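PDB 1X3L: glycerate 2-kinase from Pyrococcus horikoshii, which catalyses the ATP-dependent phosphorylation of D-glycerate to 2-phosphoglycerate, with magnesium as cofactor, and also accepts other nucleotides or pyrophosphate as phosphate donor. Local coordinates for residues Asp148-Thr152 / Val233-Val237; Thr291-Ala297 / Gly327-Thr333; Ile362-Asp368 / Asn424-Ile430. One frame throughout, in Å; residues are numbered along the deposited sequence.

Interaction 1. Residues Asp148-Thr152 / Val233-Val237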
loop_
_atom_site.group_PDB
_atom_site.type_symbol
_atom_site.label_atom_id
_atom_site.label_comp_id
_atom_site.label_asym_id
_atom_site.label_seq_id
_atom_site.Cartn_x
_atom_site.Cartn_y
_atom_site.Cartn_z
ATOM N N ASP A 148 20.122 -5.343 19.302
ATOM C CA ASP A 148 19.396 -4.770 20.433
ATOM C C ASP A 148 17.990 -4.442 19.953
ATOM O O ASP A 148 17.014 -4.615 20.681
ATOM C CB ASP A 148 20.065 -3.488 20.941
ATOM C CG ASP A 148 21.369 -3.753 21.668
ATOM O OD1 ASP A 148 21.424 -4.711 22.469
ATOM O OD2 ASP A 148 22.335 -2.990 21.447
ATOM N N LEU A 149 17.900 -3.961 18.717
ATOM C CA LEU A 149 16.617 -3.612 18.122
ATOM C C LEU A 149 15.737 -4.853 18.031
ATOM O O LEU A 149 14.578 -4.833 18.445
ATOM C CB LEU A 149 16.826 -3.016 16.727
ATOM C CG LEU A 149 15.577 -2.813 15.861
ATOM C CD1 LEU A 149 14.541 -1.974 16.600
ATOM C CD2 LEU A 149 15.984 -2.143 14.559
ATOM N N LYS A 150 16.300 -5.936 17.502
ATOM C CA LYS A 150 15.561 -7.187 17.362
ATOM C C LYS A 150 15.008 -7.666 18.699
ATOM O O LYS A 150 13.831 -8.001 18.805
ATOM C CB LYS A 150 16.453 -8.277 16.761
ATOM C CG LYS A 150 16.919 -8.008 15.337
ATOM C CD LYS A 150 17.707 -9.199 14.801
ATOM C CE LYS A 150 18.207 -8.957 13.393
ATOM N NZ LYS A 150 18.932 -10.144 12.857
ATOM N N LEU A 151 15.856 -7.701 19.720
ATOM C CA LEU A 151 15.417 -8.147 21.036
ATOM C C LEU A 151 14.287 -7.271 21.572
ATOM O O LEU A 151 13.335 -7.769 22.175
ATOM C CB LEU A 151 16.589 -8.133 22.021
ATOM C CG LEU A 151 17.785 -9.023 21.666
ATOM C CD1 LEU A 151 18.828 -8.937 22.773
ATOM C CD2 LEU A 151 17.325 -10.464 21.480
ATOM N N THR A 152 14.396 -5.966 21.351
ATOM C CA THR A 152 13.376 -5.038 21.821
ATOM C C THR A 152 12.059 -5.303 21.098
ATOM O O THR A 152 11.019 -5.480 21.730
ATOM C CB THR A 152 13.798 -3.572 21.585
ATOM O OG1 THR A 152 15.045 -3.318 22.246
ATOM C CG2 THR A 152 12.744 -2.621 22.135
ATOM N N VAL A 233 14.444 -5.126 28.231
ATOM C CA VAL A 233 15.107 -4.647 27.021
ATOM C C VAL A 233 16.575 -4.376 27.327
ATOM O O VAL A 233 16.937 -4.129 28.475
ATOM C CB VAL A 233 14.470 -3.341 26.504
ATOM C CG1 VAL A 233 13.003 -3.570 26.192
ATOM C CG2 VAL A 233 14.634 -2.234 27.536
ATOM N N PRO A 234 17.443 -4.420 26.304
ATOM C CA PRO A 234 18.865 -4.163 26.547
ATOM C C PRO A 234 19.106 -2.817 27.229
ATOM O O PRO A 234 18.293 -1.895 27.124
ATOM C CB PRO A 234 19.477 -4.235 25.147
ATOM C CG PRO A 234 18.337 -3.855 24.252
ATOM C CD PRO A 234 17.182 -4.597 24.867
ATOM N N GLU A 235 20.230 -2.719 27.930
ATOM C CA GLU A 235 20.594 -1.505 28.647
ATOM C C GLU A 235 20.691 -0.313 27.698
ATOM O O GLU A 235 20.298 0.798 28.045
ATOM C CB GLU A 235 21.935 -1.710 29.361
ATOM C CG GLU A 235 22.162 -0.807 30.566
ATOM C CD GLU A 235 23.587 -0.886 31.089
ATOM O OE1 GLU A 235 24.125 -2.012 31.198
ATOM O OE2 GLU A 235 24.168 0.179 31.399
ATOM N N SER A 236 21.211 -0.555 26.499
ATOM C CA SER A 236 21.374 0.497 25.501
ATOM C C SER A 236 20.052 1.164 25.139
ATOM O O SER A 236 20.020 2.355 24.823
ATOM C CB SER A 236 22.022 -0.068 24.235
ATOM O OG SER A 236 21.157 -0.984 23.584
ATOM N N VAL A 237 18.964 0.400 25.175
ATOM C CA VAL A 237 17.655 0.953 24.852
ATOM C C VAL A 237 17.181 1.853 25.989
ATOM O O VAL A 237 16.727 2.973 25.750
ATOM C CB VAL A 237 16.611 -0.159 24.594
ATOM C CG1 VAL A 237 15.215 0.442 24.469
ATOM C CG2 VAL A 237 16.958 -0.899 23.313
#

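Interaction 2. Residues Thr291-Ala297 / Gly327-Thr333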
loop_
_atom_site.group_PDB
_atom_site.type_symbol
_atom_site.label_atom_id
_atom_site.label_comp_id
_atom_site.label_asym_id
_atom_site.label_seq_id
_atom_site.Cartn_x
_atom_site.Cartn_y
_atom_site.Cartn_z
ATOM N N THR A 291 -13.234 3.552 0.233
ATOM C CA THR A 291 -11.867 3.121 -0.015
ATOM C C THR A 291 -11.331 2.495 1.264
ATOM O O THR A 291 -10.140 2.203 1.371
ATOM C CB THR A 291 -10.956 4.306 -0.394
ATOM O OG1 THR A 291 -11.076 5.333 0.597
ATOM C CG2 THR A 291 -11.345 4.865 -1.755
ATOM N N THR A 292 -12.226 2.284 2.225
ATOM C CA THR A 292 -11.852 1.706 3.509
ATOM C C THR A 292 -12.750 0.535 3.908
ATOM O O THR A 292 -13.008 0.309 5.095
ATOM C CB THR A 292 -11.892 2.776 4.627
ATOM O OG1 THR A 292 -13.209 3.339 4.715
ATOM C CG2 THR A 292 -10.898 3.885 4.325
ATOM N N LEU A 293 -13.234 -0.201 2.912
ATOM C CA LEU A 293 -14.075 -1.361 3.165
ATOM C C LEU A 293 -13.263 -2.376 3.964
ATOM O O LEU A 293 -12.116 -2.678 3.621
ATOM C CB LEU A 293 -14.510 -2.002 1.846
ATOM C CG LEU A 293 -15.347 -3.278 1.966
ATOM C CD1 LEU A 293 -16.763 -2.898 2.356
ATOM C CD2 LEU A 293 -15.354 -4.041 0.642
ATOM N N GLU A 294 -13.858 -2.893 5.031
ATOM C CA GLU A 294 -13.214 -3.893 5.873
ATOM C C GLU A 294 -14.311 -4.812 6.392
ATOM O O GLU A 294 -15.471 -4.409 6.460
ATOM C CB GLU A 294 -12.477 -3.215 7.037
ATOM C CG GLU A 294 -11.270 -2.392 6.593
ATOM C CD GLU A 294 -10.614 -1.629 7.735
ATOM O OE1 GLU A 294 -11.270 -0.737 8.322
ATOM O OE2 GLU A 294 -9.438 -1.921 8.043
ATOM N N GLY A 295 -13.954 -6.039 6.757
ATOM C CA GLY A 295 -14.954 -6.973 7.248
ATOM C C GLY A 295 -14.901 -8.308 6.523
ATOM O O GLY A 295 -14.005 -8.549 5.716
ATOM N N GLU A 296 -15.870 -9.171 6.808
ATOM C CA GLU A 296 -15.937 -10.502 6.209
ATOM C C GLU A 296 -16.248 -10.461 4.712
ATOM O O GLU A 296 -17.240 -9.865 4.279
ATOM C CB GLU A 296 -16.996 -11.342 6.937
ATOM C CG GLU A 296 -16.904 -12.851 6.696
ATOM C CD GLU A 296 -15.597 -13.451 7.209
ATOM O OE1 GLU A 296 -15.028 -12.906 8.179
ATOM O OE2 GLU A 296 -15.147 -14.472 6.654
ATOM N N ALA A 297 -15.387 -11.107 3.931
ATOM C CA ALA A 297 -15.530 -11.163 2.480
ATOM C C ALA A 297 -16.904 -11.623 2.006
ATOM O O ALA A 297 -17.549 -10.941 1.209
ATOM C CB ALA A 297 -14.451 -12.074 1.891
ATOM N N GLY A 327 -13.329 0.003 -2.385
ATOM C CA GLY A 327 -11.950 -0.358 -2.122
ATOM C C GLY A 327 -11.710 -0.617 -0.648
ATOM O O GLY A 327 -12.467 -0.143 0.209
ATOM N N GLY A 328 -10.658 -1.377 -0.360
ATOM C CA GLY A 328 -10.299 -1.702 1.012
ATOM C C GLY A 328 -9.615 -3.053 1.047
ATOM O O GLY A 328 -8.826 -3.378 0.164
ATOM N N GLU A 329 -9.913 -3.851 2.064
ATOM C CA GLU A 329 -9.326 -5.181 2.173
ATOM C C GLU A 329 -10.195 -6.008 3.112
ATOM O O GLU A 329 -10.222 -5.763 4.319
ATOM C CB GLU A 329 -7.892 -5.104 2.713
ATOM C CG GLU A 329 -7.118 -6.423 2.580
ATOM C CD GLU A 329 -6.484 -6.629 1.198
ATOM O OE1 GLU A 329 -7.074 -6.226 0.178
ATOM O OE2 GLU A 329 -5.386 -7.215 1.129
ATOM N N THR A 330 -10.930 -6.964 2.556
ATOM C CA THR A 330 -11.795 -7.806 3.372
ATOM C C THR A 330 -11.013 -9.025 3.834
ATOM O O THR A 330 -9.884 -9.246 3.406
ATOM C CB THR A 330 -13.032 -8.291 2.591
ATOM O OG1 THR A 330 -12.611 -9.081 1.469
ATOM C CG2 THR A 330 -13.863 -7.104 2.113
ATOM N N THR A 331 -11.622 -9.822 4.699
ATOM C CA THR A 331 -10.956 -11.009 5.206
ATOM C C THR A 331 -11.899 -12.199 5.296
ATOM O O THR A 331 -13.120 -12.047 5.365
ATOM C CB THR A 331 -10.363 -10.756 6.614
ATOM O OG1 THR A 331 -11.392 -10.269 7.484
ATOM C CG2 THR A 331 -9.244 -9.738 6.555
ATOM N N VAL A 332 -11.319 -13.389 5.295
ATOM C CA VAL A 332 -12.094 -14.605 5.409
ATOM C C VAL A 332 -11.746 -15.244 6.750
ATOM O O VAL A 332 -10.580 -15.522 7.038
ATOM C CB VAL A 332 -11.774 -15.591 4.268
ATOM C CG1 VAL A 332 -12.622 -16.854 4.416
ATOM C CG2 VAL A 332 -12.042 -14.927 2.920
ATOM N N THR A 333 -12.764 -15.449 7.575
ATOM C CA THR A 333 -12.578 -16.062 8.882
ATOM C C THR A 333 -12.694 -17.570 8.718
ATOM O O THR A 333 -13.760 -18.084 8.381
ATOM C CB THR A 333 -13.652 -15.585 9.872
ATOM O OG1 THR A 333 -13.586 -14.160 9.990
ATOM C CG2 THR A 333 -13.438 -16.218 11.244
HETATM O O HOH W 1 -11.125 -6.804 6.908
HETATM O O HOH W 2 -13.590 -10.716 9.153
#

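Interaction 3. Residues Ile362-Asp368 / Asn424-Ile430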
loop_
_atom_site.group_PDB
_atom_site.type_symbol
_atom_site.label_atom_id
_atom_site.label_comp_id
_atom_site.label_asym_id
_atom_site.label_seq_id
_atom_site.Cartn_x
_atom_site.Cartn_y
_atom_site.Cartn_z
ATOM N N ILE A 362 -19.639 -8.209 -11.364
ATOM C CA ILE A 362 -18.892 -7.856 -10.172
ATOM C C ILE A 362 -17.525 -8.506 -10.279
ATOM O O ILE A 362 -17.414 -9.719 -10.488
ATOM C CB ILE A 362 -19.565 -8.357 -8.868
ATOM C CG1 ILE A 362 -20.804 -7.514 -8.553
ATOM C CG2 ILE A 362 -18.573 -8.257 -7.704
ATOM C CD1 ILE A 362 -21.560 -7.954 -7.308
ATOM N N VAL A 363 -16.482 -7.695 -10.175
ATOM C CA VAL A 363 -15.135 -8.232 -10.206
ATOM C C VAL A 363 -14.432 -7.704 -8.959
ATOM O O VAL A 363 -14.384 -6.494 -8.729
ATOM C CB VAL A 363 -14.376 -7.826 -11.507
ATOM C CG1 VAL A 363 -14.352 -6.322 -11.673
ATOM C CG2 VAL A 363 -12.959 -8.382 -11.471
ATOM N N ALA A 364 -13.935 -8.619 -8.133
ATOM C CA ALA A 364 -13.235 -8.257 -6.898
ATOM C C ALA A 364 -11.818 -8.801 -7.032
ATOM O O ALA A 364 -11.634 -9.979 -7.321
ATOM C CB ALA A 364 -13.931 -8.887 -5.694
ATOM N N PHE A 365 -10.820 -7.953 -6.819
ATOM C CA PHE A 365 -9.444 -8.396 -6.968
ATOM C C PHE A 365 -8.469 -7.683 -6.048
ATOM O O PHE A 365 -8.694 -6.547 -5.645
ATOM C CB PHE A 365 -9.004 -8.192 -8.423
ATOM C CG PHE A 365 -9.005 -6.751 -8.859
ATOM C CD1 PHE A 365 -7.812 -6.037 -8.957
ATOM C CD2 PHE A 365 -10.197 -6.100 -9.155
ATOM C CE1 PHE A 365 -7.810 -4.694 -9.345
ATOM C CE2 PHE A 365 -10.206 -4.759 -9.542
ATOM C CZ PHE A 365 -9.010 -4.057 -9.636
ATOM N N ASP A 366 -7.377 -8.368 -5.729
ATOM C CA ASP A 366 -6.331 -7.813 -4.882
ATOM C C ASP A 366 -5.265 -7.287 -5.846
ATOM O O ASP A 366 -4.773 -8.036 -6.696
ATOM C CB ASP A 366 -5.733 -8.912 -4.002
ATOM C CG ASP A 366 -5.019 -8.361 -2.785
ATOM O OD1 ASP A 366 -4.217 -7.415 -2.934
ATOM O OD2 ASP A 366 -5.259 -8.885 -1.675
ATOM N N THR A 367 -4.911 -6.011 -5.723
ATOM C CA THR A 367 -3.923 -5.426 -6.620
ATOM C C THR A 367 -2.518 -6.007 -6.489
ATOM O O THR A 367 -1.661 -5.713 -7.319
ATOM C CB THR A 367 -3.833 -3.889 -6.455
ATOM O OG1 THR A 367 -3.515 -3.569 -5.095
ATOM C CG2 THR A 367 -5.169 -3.236 -6.842
ATOM N N ASP A 368 -2.263 -6.825 -5.468
ATOM C CA ASP A 368 -0.925 -7.399 -5.355
ATOM C C ASP A 368 -0.799 -8.680 -6.169
ATOM O O ASP A 368 0.254 -9.310 -6.180
ATOM C CB ASP A 368 -0.511 -7.643 -3.891
ATOM C CG ASP A 368 -1.301 -8.745 -3.216
ATOM O OD1 ASP A 368 -1.897 -9.596 -3.909
ATOM O OD2 ASP A 368 -1.306 -8.770 -1.968
ATOM N N ASN A 424 1.037 -2.986 -4.848
ATOM C CA ASN A 424 0.086 -3.380 -3.820
ATOM C C ASN A 424 -0.600 -2.199 -3.149
ATOM O O ASN A 424 -0.000 -1.492 -2.337
ATOM C CB ASN A 424 0.775 -4.242 -2.752
ATOM C CG ASN A 424 -0.158 -4.619 -1.609
ATOM O OD1 ASN A 424 -1.378 -4.641 -1.765
ATOM N ND2 ASN A 424 0.419 -4.930 -0.454
ATOM N N VAL A 425 -1.860 -1.981 -3.511
ATOM C CA VAL A 425 -2.648 -0.917 -2.908
ATOM C C VAL A 425 -3.947 -1.548 -2.422
ATOM O O VAL A 425 -4.998 -0.913 -2.395
ATOM C CB VAL A 425 -2.940 0.235 -3.901
ATOM C CG1 VAL A 425 -1.630 0.930 -4.270
ATOM C CG2 VAL A 425 -3.634 -0.291 -5.140
ATOM N N ASN A 426 -3.841 -2.819 -2.046
ATOM C CA ASN A 426 -4.925 -3.652 -1.513
ATOM C C ASN A 426 -6.003 -3.983 -2.563
ATOM O O ASN A 426 -5.744 -4.055 -3.757
ATOM C CB ASN A 426 -5.557 -2.914 -0.333
ATOM C CG ASN A 426 -4.606 -2.929 0.835
ATOM O OD1 ASN A 426 -3.986 -3.940 1.155
ATOM N ND2 ASN A 426 -4.491 -1.760 1.489
ATOM N N SER A 427 -7.233 -4.223 -2.116
ATOM C CA SER A 427 -8.274 -4.690 -3.029
ATOM C C SER A 427 -9.359 -3.726 -3.468
ATOM O O SER A 427 -9.658 -2.741 -2.793
ATOM C CB SER A 427 -8.941 -5.931 -2.436
ATOM O OG SER A 427 -7.990 -6.956 -2.216
ATOM N N ILE A 428 -9.964 -4.052 -4.608
ATOM C CA ILE A 428 -11.037 -3.252 -5.171
ATOM C C ILE A 428 -12.132 -4.137 -5.742
ATOM O O ILE A 428 -11.854 -5.179 -6.349
ATOM C CB ILE A 428 -10.537 -2.351 -6.315
ATOM C CG1 ILE A 428 -9.431 -1.428 -5.809
ATOM C CG2 ILE A 428 -11.708 -1.553 -6.894
ATOM C CD1 ILE A 428 -8.736 -0.633 -6.909
ATOM N N VAL A 429 -13.375 -3.718 -5.530
ATOM C CA VAL A 429 -14.522 -4.426 -6.057
ATOM C C VAL A 429 -15.191 -3.475 -7.035
ATOM O O VAL A 429 -15.507 -2.338 -6.685
ATOM C CB VAL A 429 -15.561 -4.775 -4.970
ATOM C CG1 VAL A 429 -16.707 -5.551 -5.600
ATOM C CG2 VAL A 429 -14.916 -5.599 -3.852
ATOM N N ILE A 430 -15.389 -3.923 -8.264
ATOM C CA ILE A 430 -16.049 -3.079 -9.246
ATOM C C ILE A 430 -17.395 -3.714 -9.568
ATOM O O ILE A 430 -17.450 -4.885 -9.944
ATOM C CB ILE A 430 -15.227 -2.973 -10.543
ATOM C CG1 ILE A 430 -13.829 -2.420 -10.242
ATOM C CG2 ILE A 430 -15.946 -2.068 -11.538
ATOM C CD1 ILE A 430 -12.916 -2.339 -11.485
HETATM O O HOH W 3 -2.929 -6.599 -0.794
#

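Interaction 1. Residues Asp148-Thr152 / Val233-Val237
Asp148 and Thr152, one turn apart on helix 146-158, pack across the N-terminus of helix 235-246, where Pro234 holds the N-cap position and its ring lies between the carboxylate of one and the hydroxyl of the other. The side chains of Asp148 and Pro234 run antiparallel past one another, so that the carboxylate lies alongside the ring, with Asp148 OD1 3.3 Å from Pro234 CB. Its other oxygen, Asp148 OD2, takes a weak hydrogen bond of 3.2 Å from Ser236 OG; the stronger partner of that oxygen is the backbone N of Ser145, just before the same helix, a bond consistent with the N3-to-N-cap half of a capping box. With CG anti to the carbonyl carbon (chi1 -72°), the carboxylate lies on the side of Pro234 and Ser236, and the chi1 of Ser236 (67°) turns its OG toward it. Thr152 meets the far end of the proline ring at about a right angle, with OG1 3.6 Å from Pro234 CD. Its methyl, CG2, faces Val233 CG1 at 4.2 Å, a loose apolar touch, and Val237 CG2 comes to 3.3 Å from Thr152 OG1. That hydroxyl is already committed within its own helix: Thr152 OG1 donates to Asp148 O over 2.8 Å, 34° off the plane of the carbonyl, while Thr152 N reaches the same oxygen from the opposite face.

Interaction 2. Residues Thr291-Ala297 / Gly327-Thr333
A parallel beta bridge between Leu293 and Gly328, then a single bridge between Glu296 and Thr331, pairs the two segments again past the corner that the chain turns at Thr291; segment 327-333 belongs to the MOFRL-family region. Leu293 is bonded through both its backbone N and its backbone O, the N donating to Gly327 O (2.8 Å) and the O accepting from Glu329 N (2.9 Å). Gly328 lies against the same carbonyl, and a side chain there would collide with Leu293 O. Leu293 CD2 meets the methyl CG2 of Thr330 at 3.7 Å. Further on, the pairing relies partly on water, one molecule joining Gly295 N to Glu329 O, before Thr331 N binds Gly295 O directly. Glu296 then reaches back across. With CG anti to the backbone N (chi1 -163°) and the chain bent at chi2 (63°), its carboxylate grasps Thr333 with both oxygens: OE2 accepts Thr333 N on its syn lone pair at 2.7 Å, and OE1 accepts Thr333 OG1 at 2.6 Å, 25° out of the carboxylate plane. An alanine here would take away both acceptors, and Thr333 would probably be left less firmly fixed, its N and OG1 without these mates. Ala297 N, the first residue after the N-cap Glu296, donates to Thr331 O (2.8 Å) and opens helix 297-314, the helix of a beta-alpha-beta crossover between the parallel neighbours 285-290 and 322-328.

Interaction 3. Residues Ile362-Asp368 / Asn424-Ile430
Strands 359-366 and 427-435 run antiparallel as neighbours inside the mixed sheet of the MOFRL-family region, a regular pairing that ends in a loop near Lys58, probably a substrate-binding residue. Backbone bonds come first: Val363 pairs with Ile430 and Phe365 with Ile428, each through two hydrogen bonds, with Ile430 N to Val363 O at 2.8 Å. Apolar contacts follow on the two faces. On one, Val363 CG1 is 3.6 Å from Ile430 CB; with CG between the backbone N and the carbonyl carbon (chi1 63°), the Phe365 ring leans over toward Ile428 and receives Ile430 CD1 at its edge, 4.1 Å from Phe365 CE2. Helix 6-20 packs on Val363, Phe365 and Ile430, helix 268-281 on Ile428 and Ile430. On the other, Ala364 CB meets Val429 CG2 at 3.9 Å, with helix 343-351 against Ala364. Polar contacts close the loop end. Asp366 OD1 and Asn424 OD1 each form an Asx turn, accepting from Asp368 N and Asn426 N. Asn426 O receives two donors from one residue: Thr367 N, above the carbonyl plane, and Thr367 OG1 at 2.6 Å, in plane on a lone pair. The same hydroxyl oxygen accepts Val425 N at 2.8 Å.

Followed from the N terminus, the three contacts come in series, each closing its loop before the next opens, with none nested or crossed. Interaction 1 closes first, joining two helices of the DUF4147-family region across 80 residues that include strand 188-194 of the parallel sheet. Interaction 2 closes a loop that holds helix 297-314 and leads through strand 322-328, and interaction 3 closes the last loop, bringing strand 427-435 back beside 359-366. The latter two share a sheet: strand 322-328 is flanked by 427-435, Gly328 O bonds to Ser427 N, and Glu329 OE1 to Ser427 OG. Interaction 1 stands apart, its centre about 39 Å from that of interaction 3, on the opposite side of the chain's centre.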